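Long-range contact in glycosyltransferase Gtf1 (Streptococcus pneumoniae, PDB 4PQG), which belongs to the GT-B class of glycosyltransferases, with two Rossmann-like domains and an added extended beta-sheet domain, and holds uridine-5'-diphosphate in this model: residues Asn68-Ile80 with Lys205-Asn217. Sequence-based numbering, arbitrary orientation.
Sequences NQVIWLYNHFTDI and KQAFVRAFMKSLN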
loop_
_atom_site.group_PDB
_atom_site.type_symbol
_atom_site.label_atom_id
_atom_site.label_comp_id
_atom_site.label_asym_id
_atom_site.label_seq_id
_atom_site.Cartn_x
_atom_site.Cartn_y
_atom_site.Cartn_z
ATOM N N ASN A 68 13.106 12.892 0.786
ATOM C CA ASN A 68 14.240 12.610 -0.094
ATOM C C ASN A 68 14.379 11.131 -0.458
ATOM O O ASN A 68 15.273 10.763 -1.196
ATOM C CB ASN A 68 15.545 13.187 0.470
ATOM C CG ASN A 68 15.973 12.516 1.762
ATOM O OD1 ASN A 68 15.677 11.337 2.010
ATOM N ND2 ASN A 68 16.683 13.266 2.595
ATOM N N GLN A 69 13.495 10.286 0.063
ATOM C CA GLN A 69 13.403 8.895 -0.397
ATOM C C GLN A 69 12.353 8.702 -1.515
ATOM O O GLN A 69 12.165 7.586 -1.998
ATOM C CB GLN A 69 13.044 7.993 0.784
ATOM C CG GLN A 69 14.194 7.651 1.710
ATOM C CD GLN A 69 13.731 6.851 2.913
ATOM O OE1 GLN A 69 12.781 7.234 3.604
ATOM N NE2 GLN A 69 14.405 5.735 3.175
ATOM N N VAL A 70 11.666 9.771 -1.920
ATOM C CA VAL A 70 10.504 9.621 -2.804
ATOM C C VAL A 70 10.769 10.109 -4.225
ATOM O O VAL A 70 11.210 11.241 -4.415
ATOM C CB VAL A 70 9.263 10.332 -2.223
ATOM C CG1 VAL A 70 8.094 10.303 -3.210
ATOM C CG2 VAL A 70 8.874 9.681 -0.903
ATOM N N ILE A 71 10.508 9.243 -5.208
ATOM C CA ILE A 71 10.465 9.641 -6.625
ATOM C C ILE A 71 9.068 9.375 -7.198
ATOM O O ILE A 71 8.526 8.270 -7.052
ATOM C CB ILE A 71 11.514 8.895 -7.476
ATOM C CG1 ILE A 71 12.923 9.384 -7.110
ATOM C CG2 ILE A 71 11.260 9.149 -8.963
ATOM C CD1 ILE A 71 14.068 8.615 -7.745
ATOM N N TRP A 72 8.474 10.401 -7.798
ATOM C CA TRP A 72 7.234 10.255 -8.538
ATOM C C TRP A 72 7.587 10.395 -9.980
ATOM O O TRP A 72 8.220 11.383 -10.377
ATOM C CB TRP A 72 6.190 11.288 -8.100
ATOM C CG TRP A 72 4.875 11.198 -8.862
ATOM C CD1 TRP A 72 4.225 10.050 -9.325
ATOM C CD2 TRP A 72 4.016 12.309 -9.283
ATOM N NE1 TRP A 72 3.065 10.372 -9.983
ATOM C CE2 TRP A 72 2.878 11.708 -9.988
ATOM C CE3 TRP A 72 4.079 13.690 -9.160
ATOM C CZ2 TRP A 72 1.858 12.475 -10.523
ATOM C CZ3 TRP A 72 3.037 14.452 -9.698
ATOM C CH2 TRP A 72 1.966 13.857 -10.382
ATOM N N LEU A 73 7.250 9.376 -10.770
ATOM C CA LEU A 73 7.600 9.340 -12.192
ATOM C C LEU A 73 7.397 10.687 -12.925
ATOM O O LEU A 73 8.304 11.179 -13.621
ATOM C CB LEU A 73 6.824 8.213 -12.897
ATOM C CG LEU A 73 6.799 8.167 -14.436
ATOM C CD1 LEU A 73 8.181 7.851 -15.012
ATOM C CD2 LEU A 73 5.767 7.159 -14.939
ATOM N N TYR A 74 6.218 11.284 -12.771
ATOM C CA TYR A 74 5.836 12.450 -13.591
ATOM C C TYR A 74 6.556 13.744 -13.163
ATOM O O TYR A 74 6.792 14.636 -13.964
ATOM C CB TYR A 74 4.306 12.608 -13.605
ATOM C CG TYR A 74 3.629 11.426 -14.273
ATOM C CD1 TYR A 74 3.416 11.418 -15.652
ATOM C CD2 TYR A 74 3.232 10.299 -13.524
ATOM C CE1 TYR A 74 2.811 10.338 -16.278
ATOM C CE2 TYR A 74 2.627 9.211 -14.130
ATOM C CZ TYR A 74 2.437 9.233 -15.512
ATOM O OH TYR A 74 1.874 8.176 -16.158
ATOM N N ASN A 75 6.903 13.812 -11.887
ATOM C CA ASN A 75 7.632 14.943 -11.286
ATOM C C ASN A 75 9.144 14.916 -11.586
ATOM O O ASN A 75 9.810 15.967 -11.595
ATOM C CB ASN A 75 7.411 14.890 -9.755
ATOM C CG ASN A 75 8.309 15.839 -8.997
ATOM O OD1 ASN A 75 9.267 15.415 -8.356
ATOM N ND2 ASN A 75 8.028 17.137 -9.101
ATOM N N HIS A 76 9.664 13.712 -11.836
ATOM C CA HIS A 76 11.103 13.433 -11.908
ATOM C C HIS A 76 11.809 14.183 -12.995
ATOM O O HIS A 76 12.966 14.580 -12.825
ATOM C CB HIS A 76 11.353 11.937 -12.096
ATOM C CG HIS A 76 12.811 11.569 -12.247
ATOM N ND1 HIS A 76 13.677 11.600 -11.218
ATOM C CD2 HIS A 76 13.535 11.144 -13.359
ATOM C CE1 HIS A 76 14.898 11.217 -11.649
ATOM N NE2 HIS A 76 14.806 10.934 -12.959
ATOM N N PHE A 77 11.112 14.391 -14.108
ATOM C CA PHE A 77 11.648 15.125 -15.235
ATOM C C PHE A 77 11.647 16.640 -15.024
ATOM O O PHE A 77 12.070 17.381 -15.904
ATOM C CB PHE A 77 10.858 14.788 -16.505
ATOM C CG PHE A 77 10.854 13.323 -16.859
ATOM C CD1 PHE A 77 11.867 12.783 -17.636
ATOM C CD2 PHE A 77 9.813 12.494 -16.444
ATOM C CE1 PHE A 77 11.867 11.434 -17.990
ATOM C CE2 PHE A 77 9.800 11.142 -16.788
ATOM C CZ PHE A 77 10.828 10.610 -17.568
ATOM N N THR A 78 11.115 17.112 -13.903
ATOM C CA THR A 78 11.081 18.531 -13.630
ATOM C C THR A 78 12.030 18.845 -12.474
ATOM O O THR A 78 12.605 17.941 -11.855
ATOM C CB THR A 78 9.656 19.044 -13.268
ATOM O OG1 THR A 78 9.371 18.772 -11.889
ATOM C CG2 THR A 78 8.568 18.413 -14.185
ATOM N N ASP A 79 12.163 20.124 -12.152
ATOM C CA ASP A 79 13.003 20.514 -11.025
ATOM C C ASP A 79 12.191 20.868 -9.777
ATOM O O ASP A 79 12.744 21.390 -8.812
ATOM C CB ASP A 79 13.933 21.665 -11.429
ATOM C CG ASP A 79 13.201 22.984 -11.631
ATOM O OD1 ASP A 79 11.968 23.100 -11.413
ATOM O OD2 ASP A 79 13.875 23.946 -12.026
ATOM N N ILE A 80 10.883 20.585 -9.790
ATOM C CA ILE A 80 10.051 20.776 -8.587
ATOM C C ILE A 80 10.253 19.590 -7.646
ATOM O O ILE A 80 10.097 18.421 -8.054
ATOM C CB ILE A 80 8.557 20.977 -8.920
ATOM C CG1 ILE A 80 8.381 22.288 -9.704
ATOM C CG2 ILE A 80 7.695 20.906 -7.645
ATOM C CD1 ILE A 80 6.957 22.626 -10.102
ATOM N N LYS A 205 3.214 5.013 -22.636
ATOM C CA LYS A 205 3.812 5.080 -21.295
ATOM C C LYS A 205 5.096 4.243 -21.163
ATOM O O LYS A 205 6.019 4.618 -20.431
ATOM C CB LYS A 205 2.794 4.678 -20.219
ATOM C CG LYS A 205 3.304 4.952 -18.799
ATOM C CD LYS A 205 2.198 4.946 -17.779
ATOM C CE LYS A 205 2.813 4.999 -16.393
ATOM N NZ LYS A 205 1.797 5.393 -15.386
ATOM N N GLN A 206 5.163 3.121 -21.871
ATOM C CA GLN A 206 6.360 2.287 -21.821
ATOM C C GLN A 206 7.627 3.045 -22.222
ATOM O O GLN A 206 8.657 2.943 -21.551
ATOM C CB GLN A 206 6.197 1.048 -22.692
ATOM C CG GLN A 206 5.295 -0.027 -22.102
ATOM C CD GLN A 206 5.374 -1.303 -22.924
ATOM O OE1 GLN A 206 6.105 -2.231 -22.581
ATOM N NE2 GLN A 206 4.655 -1.337 -24.037
ATOM N N ALA A 207 7.537 3.798 -23.314
ATOM C CA ALA A 207 8.665 4.582 -23.802
ATOM C C ALA A 207 9.035 5.663 -22.800
ATOM O O ALA A 207 10.222 5.969 -22.594
ATOM C CB ALA A 207 8.336 5.195 -25.156
ATOM N N PHE A 208 8.003 6.227 -22.171
ATOM C CA PHE A 208 8.166 7.266 -21.176
ATOM C C PHE A 208 8.889 6.713 -19.944
ATOM O O PHE A 208 9.858 7.317 -19.445
ATOM C CB PHE A 208 6.773 7.806 -20.807
ATOM C CG PHE A 208 6.782 8.933 -19.810
ATOM C CD1 PHE A 208 7.454 10.120 -20.074
ATOM C CD2 PHE A 208 6.057 8.825 -18.629
ATOM C CE1 PHE A 208 7.420 11.172 -19.170
ATOM C CE2 PHE A 208 6.013 9.874 -17.731
ATOM C CZ PHE A 208 6.693 11.050 -17.999
ATOM N N VAL A 209 8.435 5.552 -19.472
ATOM C CA VAL A 209 9.088 4.874 -18.343
ATOM C C VAL A 209 10.521 4.462 -18.709
ATOM O O VAL A 209 11.407 4.532 -17.868
ATOM C CB VAL A 209 8.249 3.667 -17.846
ATOM C CG1 VAL A 209 9.015 2.831 -16.830
ATOM C CG2 VAL A 209 6.946 4.183 -17.233
ATOM N N ARG A 210 10.743 4.053 -19.955
ATOM C CA ARG A 210 12.113 3.762 -20.410
ATOM C C ARG A 210 13.029 4.978 -20.238
ATOM O O ARG A 210 14.123 4.858 -19.681
ATOM C CB ARG A 210 12.136 3.269 -21.860
ATOM C CG ARG A 210 13.437 2.570 -22.204
ATOM C CD ARG A 210 13.515 2.204 -23.672
ATOM N NE ARG A 210 12.643 1.075 -23.984
ATOM C CZ ARG A 210 12.864 -0.193 -23.614
ATOM N NH1 ARG A 210 13.933 -0.524 -22.888
ATOM N NH2 ARG A 210 11.998 -1.140 -23.967
ATOM N N ALA A 211 12.562 6.136 -20.706
ATOM C CA ALA A 211 13.294 7.398 -20.595
ATOM C C ALA A 211 13.573 7.730 -19.147
ATOM O O ALA A 211 14.665 8.194 -18.795
ATOM C CB ALA A 211 12.503 8.528 -21.250
ATOM N N PHE A 212 12.568 7.512 -18.300
ATOM C CA PHE A 212 12.747 7.645 -16.871
ATOM C C PHE A 212 13.879 6.735 -16.355
ATOM O O PHE A 212 14.823 7.201 -15.686
ATOM C CB PHE A 212 11.453 7.319 -16.127
ATOM C CG PHE A 212 11.666 7.150 -14.647
ATOM C CD1 PHE A 212 11.823 8.263 -13.828
ATOM C CD2 PHE A 212 11.760 5.886 -14.091
ATOM C CE1 PHE A 212 12.052 8.110 -12.464
ATOM C CE2 PHE A 212 11.992 5.719 -12.729
ATOM C CZ PHE A 212 12.140 6.840 -11.915
ATOM N N MET A 213 13.792 5.451 -16.680
ATOM C CA MET A 213 14.812 4.490 -16.249
ATOM C C MET A 213 16.224 4.908 -16.681
ATOM O O MET A 213 17.148 4.875 -15.874
ATOM C CB MET A 213 14.489 3.087 -16.742
ATOM C CG MET A 213 13.258 2.451 -16.097
ATOM S SD MET A 213 13.368 2.155 -14.320
ATOM C CE MET A 213 14.535 0.793 -14.274
ATOM N N LYS A 214 16.371 5.326 -17.936
ATOM C CA LYS A 214 17.673 5.745 -18.478
ATOM C C LYS A 214 18.173 6.981 -17.747
ATOM O O LYS A 214 19.367 7.092 -17.462
ATOM C CB LYS A 214 17.588 5.996 -19.991
ATOM C CG LYS A 214 17.362 4.718 -20.777
ATOM C CD LYS A 214 17.491 4.929 -22.271
ATOM C CE LYS A 214 17.368 3.602 -22.999
ATOM N NZ LYS A 214 18.601 2.775 -22.894
ATOM N N SER A 215 17.247 7.880 -17.407
ATOM C CA SER A 215 17.565 9.086 -16.628
ATOM C C SER A 215 18.124 8.804 -15.226
ATOM O O SER A 215 18.648 9.714 -14.592
ATOM C CB SER A 215 16.358 10.049 -16.537
ATOM O OG SER A 215 15.599 9.875 -15.344
ATOM N N LEU A 216 17.985 7.572 -14.732
ATOM C CA LEU A 216 18.580 7.208 -13.433
ATOM C C LEU A 216 20.089 6.995 -13.520
ATOM O O LEU A 216 20.778 7.050 -12.497
ATOM C CB LEU A 216 17.930 5.949 -12.827
ATOM C CG LEU A 216 16.416 6.033 -12.604
ATOM C CD1 LEU A 216 15.837 4.680 -12.201
ATOM C CD2 LEU A 216 16.076 7.108 -11.583
ATOM N N ASN A 217 20.582 6.731 -14.726
ATOM C CA ASN A 217 22.003 6.494 -14.962
ATOM C C ASN A 217 22.478 5.367 -14.049
ATOM O O ASN A 217 23.396 5.541 -13.239
ATOM C CB ASN A 217 22.815 7.788 -14.771
ATOM C CG ASN A 217 22.605 8.779 -15.906
ATOM O OD1 ASN A 217 22.427 8.385 -17.056
ATOM N ND2 ASN A 217 22.622 10.069 -15.590
#
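L73 and F212 have the nearest CA atoms across the contact, 7.2 Å apart, where the chain turns from strand 70-72 into the loosely formed helical turn 73-76 and meets helix 205-215. L73 is a knob in the hole made by K205, F208, V209 and F212, L73 CD1 lying 3.5 Å from F212 CB. F208 swings out from the helix with CG anti to its backbone N (chi1 -178°), which carries its ring to both Y74 and F77. The F77 and F208 rings are modestly tilted and so far offset that they scarcely overlap, F77 CE2 being 3.3 Å from F208 CZ; Y74 completes this aromatic cluster at an oblique tilt. Further along the helix, F212 turns its ring edge to the face of H76, the planes at 75°, while I71 CG2 touches the edge of F212 itself. The imidazole also has a partner in its own plane: H76 NE2 donates to S215 OG at 2.7 Å, a bent bond (132°), and that hydroxyl in turn donates a hydrogen bond to F212 O. At the opposite end of the helix K205 NZ donates to Y74 OH over 2.9 Å; E192 also bonds this hydroxyl, and T48 O takes a second bond from the ammonium. The contact thus packs the helix against the turn after edge strand 70-72 of the N-terminal parallel sheet, I71 being the strand's own contribution; F212 reaches I46 of strand 42-47, V209 leans on helix 233-240, and K205 touches strand 191-196 of the extended beta-sheet domain.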